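Local coordinates for protein beta-glucosidase (Saccharopolyspora erythraea D, PDB 5M6G) that probably hydrolyses terminal, non-reducing beta-D-glucosyl residues to release beta-D-glucose, as a glycoside hydrolase of family 3, at residues 481-489 and 519-530. Residues are numbered along the deposited sequence; the frame is centred on the assembly and turned at random.
Sequences DRHGNGVDG and EDRATIAKLRAS
E519, on the first turn of helix 518-528, forms a side-on salt bridge with the guanidinium of R482: NE is hydrogen-bonded to OE1 at 2.7 Å and NH2 to OE2 at 3.1 Å. Both oxygens use their syn lone pairs, and the two flat groups lie nearly coplanar, 24° apart. An extended chain beyond CG, itself anti to the backbone N (chi1 172°), carries the carboxylate out to the loop. H483 crosses the same arm at about a right angle, its CE1 3.4 Å from E519 OE1. A water joins the two sides, donating to R482 O and E519 OE1 and accepting from T523 OG1. Without the carboxylate, as with an alanine here, the R482 guanidinium would probably lose its mate and the water one of its acceptors. One turn beyond T523, K526 runs extended to CD, 3.3 Å from G484 O, and then bends at chi3, which brings CE to 3.3 Å from N485 OD1. At the far end V487 sets CG1 3.8 Å from L527 CD2, while S530 closes against V487 and D488; its OG bonds L527 O, which also accepts from S530 N. The loop thus lies along a helix of the C-terminal domain whose I524 and L527 face the mixed sheet. The chemistry suggests that a charge pair and a water hold one end of the loop, while V487 packs on L527 and S530 at the other.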
ATOM      1  N   ASP A 481     -27.991  14.687   4.803  1.00 14.56           N
ATOM      2  CA  ASP A 481     -27.409  15.967   5.185  1.00 21.54           C
ATOM      3  C   ASP A 481     -26.110  15.709   5.929  1.00 20.65           C
ATOM      4  O   ASP A 481     -26.096  14.946   6.903  1.00 14.40           O
ATOM      5  CB  ASP A 481     -28.352  16.787   6.070  1.00 17.38           C
ATOM      6  CG  ASP A 481     -27.820  18.185   6.341  1.00 17.64           C
ATOM      7  OD1 ASP A 481     -27.028  18.363   7.289  1.00 20.36           O
ATOM      8  OD2 ASP A 481     -28.189  19.112   5.593  1.00 27.51           O
ATOM      9  N   ARG A 482     -25.034  16.364   5.490  1.00 19.49           N
ATOM     10  CA  ARG A 482     -23.721  16.074   6.058  1.00 16.34           C
ATOM     11  C   ARG A 482     -23.731  16.156   7.575  1.00 18.84           C
ATOM     12  O   ARG A 482     -23.114  15.325   8.251  1.00 17.55           O
ATOM     13  CB  ARG A 482     -22.667  17.026   5.501  1.00 19.59           C
ATOM     14  CG  ARG A 482     -21.300  16.845   6.182  1.00 15.03           C
ATOM     15  CD  ARG A 482     -20.211  17.586   5.441  1.00 20.11           C
ATOM     16  NE  ARG A 482     -18.973  17.651   6.213  1.00 18.71           N
ATOM     17  CZ  ARG A 482     -17.859  18.213   5.753  1.00 19.56           C
ATOM     18  NH1 ARG A 482     -17.852  18.750   4.539  1.00 16.52           N
ATOM     19  NH2 ARG A 482     -16.764  18.242   6.497  1.00 14.06           N
ATOM     20  N   HIS A 483     -24.443  17.139   8.129  1.00 21.69           N
ATOM     21  CA  HIS A 483     -24.404  17.419   9.557  1.00 19.06           C
ATOM     22  C   HIS A 483     -25.631  16.907  10.298  1.00 20.18           C
ATOM     23  O   HIS A 483     -25.825  17.254  11.470  1.00 20.20           O
ATOM     24  CB  HIS A 483     -24.230  18.921   9.785  1.00 18.94           C
ATOM     25  CG  HIS A 483     -22.939  19.460   9.249  1.00 23.69           C
ATOM     26  ND1 HIS A 483     -21.773  19.466   9.983  1.00 24.59           N
ATOM     27  CD2 HIS A 483     -22.626  19.986   8.040  1.00 25.80           C
ATOM     28  CE1 HIS A 483     -20.801  19.986   9.256  1.00 26.81           C
ATOM     29  NE2 HIS A 483     -21.291  20.308   8.072  1.00 27.92           N
ATOM     30  N   GLY A 484     -26.450  16.077   9.661  1.00 21.01           N
ATOM     31  CA  GLY A 484     -27.644  15.565  10.306  1.00 16.65           C
ATOM     32  C   GLY A 484     -28.808  16.531  10.359  1.00 24.21           C
ATOM     33  O   GLY A 484     -29.819  16.213  10.989  1.00 20.04           O
ATOM     34  N   ASN A 485     -28.703  17.694   9.717  1.00 21.83           N
ATOM     35  CA  ASN A 485     -29.762  18.692   9.796  1.00 23.68           C
ATOM     36  C   ASN A 485     -31.002  18.213   9.056  1.00 20.23           C
ATOM     37  O   ASN A 485     -30.916  17.724   7.927  1.00 18.31           O
ATOM     38  CB  ASN A 485     -29.283  20.023   9.221  1.00 24.77           C
ATOM     39  CG  ASN A 485     -28.242  20.683  10.092  1.00 22.53           C
ATOM     40  OD1 ASN A 485     -28.260  20.534  11.308  1.00 30.51           O
ATOM     41  ND2 ASN A 485     -27.327  21.409   9.476  1.00 27.80           N
ATOM     42  N   GLY A 486     -32.162  18.343   9.695  1.00 17.90           N
ATOM     43  CA  GLY A 486     -33.396  17.908   9.089  1.00 20.18           C
ATOM     44  C   GLY A 486     -33.850  16.533   9.517  1.00 18.69           C
ATOM     45  O   GLY A 486     -34.960  16.124   9.154  1.00 17.29           O
ATOM     46  N   VAL A 487     -33.029  15.802  10.269  1.00 18.15           N
ATOM     47  CA  VAL A 487     -33.475  14.519  10.785  1.00 12.75           C
ATOM     48  C   VAL A 487     -34.564  14.765  11.824  1.00 19.71           C
ATOM     49  O   VAL A 487     -34.550  15.772  12.541  1.00 19.07           O
ATOM     50  CB  VAL A 487     -32.302  13.714  11.378  1.00 17.44           C
ATOM     51  CG1 VAL A 487     -31.830  14.310  12.711  1.00 17.65           C
ATOM     52  CG2 VAL A 487     -32.690  12.253  11.551  1.00 17.95           C
ATOM     53  N   ASP A 488     -35.530  13.853  11.884  1.00 15.76           N
ATOM     54  CA  ASP A 488     -36.582  13.922  12.891  1.00 19.72           C
ATOM     55  C   ASP A 488     -37.094  12.512  13.141  1.00 21.10           C
ATOM     56  O   ASP A 488     -36.636  11.547  12.523  1.00 15.87           O
ATOM     57  CB  ASP A 488     -37.715  14.885  12.480  1.00 14.74           C
ATOM     58  CG  ASP A 488     -38.391  14.505  11.170  1.00 20.95           C
ATOM     59  OD1 ASP A 488     -38.636  13.308  10.919  1.00 22.05           O
ATOM     60  OD2 ASP A 488     -38.704  15.427  10.388  1.00 26.27           O
ATOM     61  N   GLY A 489     -38.070  12.409  14.045  1.00 18.51           N
ATOM     62  CA  GLY A 489     -38.597  11.126  14.477  1.00 18.92           C
ATOM     63  C   GLY A 489     -39.428  10.397  13.446  1.00 18.00           C
ATOM     64  O   GLY A 489     -39.821   9.255  13.702  1.00 22.32           O
ATOM     65  N   GLU A 519     -17.092  17.552  14.645  1.00 19.21           N
ATOM     66  CA  GLU A 519     -18.165  17.416  13.670  1.00 19.91           C
ATOM     67  C   GLU A 519     -18.836  16.054  13.785  1.00 21.12           C
ATOM     68  O   GLU A 519     -20.071  15.962  13.825  1.00 16.82           O
ATOM     69  CB  GLU A 519     -17.632  17.634  12.255  1.00 17.37           C
ATOM     70  CG  GLU A 519     -18.680  17.301  11.190  1.00 17.99           C
ATOM     71  CD  GLU A 519     -18.172  17.443   9.756  1.00 20.48           C
ATOM     72  OE1 GLU A 519     -18.962  17.145   8.836  1.00 19.28           O
ATOM     73  OE2 GLU A 519     -17.005  17.854   9.543  1.00 21.83           O
ATOM     74  N   ASP A 520     -18.041  14.979  13.829  1.00 17.32           N
ATOM     75  CA  ASP A 520     -18.626  13.641  13.923  1.00 19.30           C
ATOM     76  C   ASP A 520     -19.475  13.490  15.182  1.00 20.68           C
ATOM     77  O   ASP A 520     -20.548  12.877  15.143  1.00 18.14           O
ATOM     78  CB  ASP A 520     -17.537  12.568  13.912  1.00 17.26           C
ATOM     79  CG  ASP A 520     -16.801  12.471  12.575  1.00 16.56           C
ATOM     80  OD1 ASP A 520     -17.195  13.130  11.586  1.00 18.23           O
ATOM     81  OD2 ASP A 520     -15.813  11.710  12.515  1.00 15.98           O
ATOM     82  N   ARG A 521     -19.001  14.019  16.314  1.00 20.35           N
ATOM     83  CA  ARG A 521     -19.759  13.843  17.552  1.00 18.54           C
ATOM     84  C   ARG A 521     -21.013  14.715  17.572  1.00 16.79           C
ATOM     85  O   ARG A 521     -22.057  14.285  18.072  1.00 19.33           O
ATOM     86  CB  ARG A 521     -18.871  14.118  18.763  1.00 20.89           C
ATOM     87  CG  ARG A 521     -17.588  13.313  18.733  1.00 24.36           C
ATOM     88  CD  ARG A 521     -16.950  13.235  20.067  1.00 38.36           C
ATOM     89  NE  ARG A 521     -15.829  14.169  20.126  1.00 39.09           N
ATOM     90  CZ  ARG A 521     -15.931  15.392  20.620  1.00 44.75           C
ATOM     91  NH1 ARG A 521     -17.092  15.804  21.116  1.00 39.20           N
ATOM     92  NH2 ARG A 521     -14.868  16.183  20.638  1.00 51.56           N
ATOM     93  N   ALA A 522     -20.933  15.931  17.024  1.00 20.13           N
ATOM     94  CA  ALA A 522     -22.124  16.767  16.869  1.00 19.32           C
ATOM     95  C   ALA A 522     -23.166  16.102  15.974  1.00 21.88           C
ATOM     96  O   ALA A 522     -24.363  16.117  16.280  1.00 15.76           O
ATOM     97  CB  ALA A 522     -21.732  18.130  16.296  1.00 15.33           C
ATOM     98  N   THR A 523     -22.735  15.528  14.853  1.00 18.56           N
ATOM     99  CA  THR A 523     -23.689  14.913  13.934  1.00 17.96           C
ATOM    100  C   THR A 523     -24.340  13.677  14.546  1.00 19.83           C
ATOM    101  O   THR A 523     -25.560  13.490  14.434  1.00 17.56           O
ATOM    102  CB  THR A 523     -22.993  14.573  12.620  1.00 16.76           C
ATOM    103  OG1 THR A 523     -22.662  15.791  11.952  1.00 17.17           O
ATOM    104  CG2 THR A 523     -23.911  13.749  11.722  1.00 16.03           C
ATOM    105  N   ILE A 524     -23.555  12.826  15.210  1.00 15.29           N
ATOM    106  CA  ILE A 524     -24.145  11.654  15.850  1.00 15.05           C
ATOM    107  C   ILE A 524     -25.111  12.076  16.952  1.00 18.16           C
ATOM    108  O   ILE A 524     -26.183  11.482  17.114  1.00 17.36           O
ATOM    109  CB  ILE A 524     -23.051  10.720  16.394  1.00 17.95           C
ATOM    110  CG1 ILE A 524     -22.236  10.106  15.253  1.00 15.88           C
ATOM    111  CG2 ILE A 524     -23.674   9.636  17.266  1.00 13.55           C
ATOM    112  CD1 ILE A 524     -20.963   9.393  15.737  1.00 10.74           C
ATOM    113  N   ALA A 525     -24.751  13.104  17.726  1.00 16.91           N
ATOM    114  CA  ALA A 525     -25.638  13.561  18.796  1.00 17.97           C
ATOM    115  C   ALA A 525     -26.943  14.098  18.226  1.00 22.87           C
ATOM    116  O   ALA A 525     -28.028  13.826  18.760  1.00 21.12           O
ATOM    117  CB  ALA A 525     -24.942  14.623  19.646  1.00 20.79           C
ATOM    118  N   LYS A 526     -26.858  14.839  17.123  1.00 19.39           N
ATOM    119  CA  LYS A 526     -28.063  15.330  16.465  1.00 20.25           C
ATOM    120  C   LYS A 526     -28.953  14.181  16.010  1.00 19.62           C
ATOM    121  O   LYS A 526     -30.183  14.257  16.126  1.00 20.30           O
ATOM    122  CB  LYS A 526     -27.681  16.224  15.287  1.00 19.97           C
ATOM    123  CG  LYS A 526     -28.860  16.940  14.649  1.00 23.75           C
ATOM    124  CD  LYS A 526     -28.389  17.809  13.500  1.00 31.45           C
ATOM    125  CE  LYS A 526     -27.399  18.849  13.993  1.00 33.68           C
ATOM    126  NZ  LYS A 526     -28.070  19.824  14.896  1.00 37.22           N
ATOM    127  N   LEU A 527     -28.353  13.102  15.492  1.00 17.80           N
ATOM    128  CA  LEU A 527     -29.136  11.951  15.056  1.00 17.89           C
ATOM    129  C   LEU A 527     -29.736  11.210  16.240  1.00 19.99           C
ATOM    130  O   LEU A 527     -30.894  10.785  16.187  1.00 18.96           O
ATOM    131  CB  LEU A 527     -28.283  10.984  14.234  1.00 15.90           C
ATOM    132  CG  LEU A 527     -27.687  11.434  12.898  1.00 20.24           C
ATOM    133  CD1 LEU A 527     -27.245  10.214  12.093  1.00 18.47           C
ATOM    134  CD2 LEU A 527     -28.663  12.270  12.120  1.00 15.95           C
ATOM    135  N   ARG A 528     -28.957  11.004  17.301  1.00 15.46           N
ATOM    136  CA  ARG A 528     -29.524  10.323  18.457  1.00 21.02           C
ATOM    137  C   ARG A 528     -30.652  11.138  19.081  1.00 21.62           C
ATOM    138  O   ARG A 528     -31.634  10.563  19.564  1.00 19.67           O
ATOM    139  CB  ARG A 528     -28.433  10.022  19.485  1.00 19.54           C
ATOM    140  CG  ARG A 528     -27.305   9.148  18.943  1.00 16.00           C
ATOM    141  CD  ARG A 528     -26.514   8.455  20.039  1.00 30.76           C
ATOM    142  NE  ARG A 528     -26.310   9.315  21.196  1.00 32.46           N
ATOM    143  CZ  ARG A 528     -26.810   9.084  22.406  1.00 27.90           C
ATOM    144  NH1 ARG A 528     -27.533   7.999  22.649  1.00 27.80           N
ATOM    145  NH2 ARG A 528     -26.571   9.943  23.380  1.00 33.04           N
ATOM    146  N   ALA A 529     -30.543  12.473  19.062  1.00 21.78           N
ATOM    147  CA  ALA A 529     -31.578  13.319  19.657  1.00 24.81           C
ATOM    148  C   ALA A 529     -32.914  13.183  18.946  1.00 25.65           C
ATOM    149  O   ALA A 529     -33.946  13.575  19.502  1.00 24.70           O
ATOM    150  CB  ALA A 529     -31.147  14.784  19.640  1.00 23.69           C
ATOM    151  N   SER A 530     -32.926  12.648  17.727  1.00 21.20           N
ATOM    152  CA  SER A 530     -34.186  12.476  17.023  1.00 21.34           C
ATOM    153  C   SER A 530     -35.013  11.329  17.583  1.00 21.78           C
ATOM    154  O   SER A 530     -36.190  11.203  17.214  1.00 16.54           O
ATOM    155  CB  SER A 530     -33.926  12.252  15.529  1.00 19.65           C
ATOM    156  OG  SER A 530     -33.324  10.989  15.303  1.00 18.16           O
TER
HETATM  157  O   HOH W   1     -21.010  15.609   9.865  1.00 19.36           O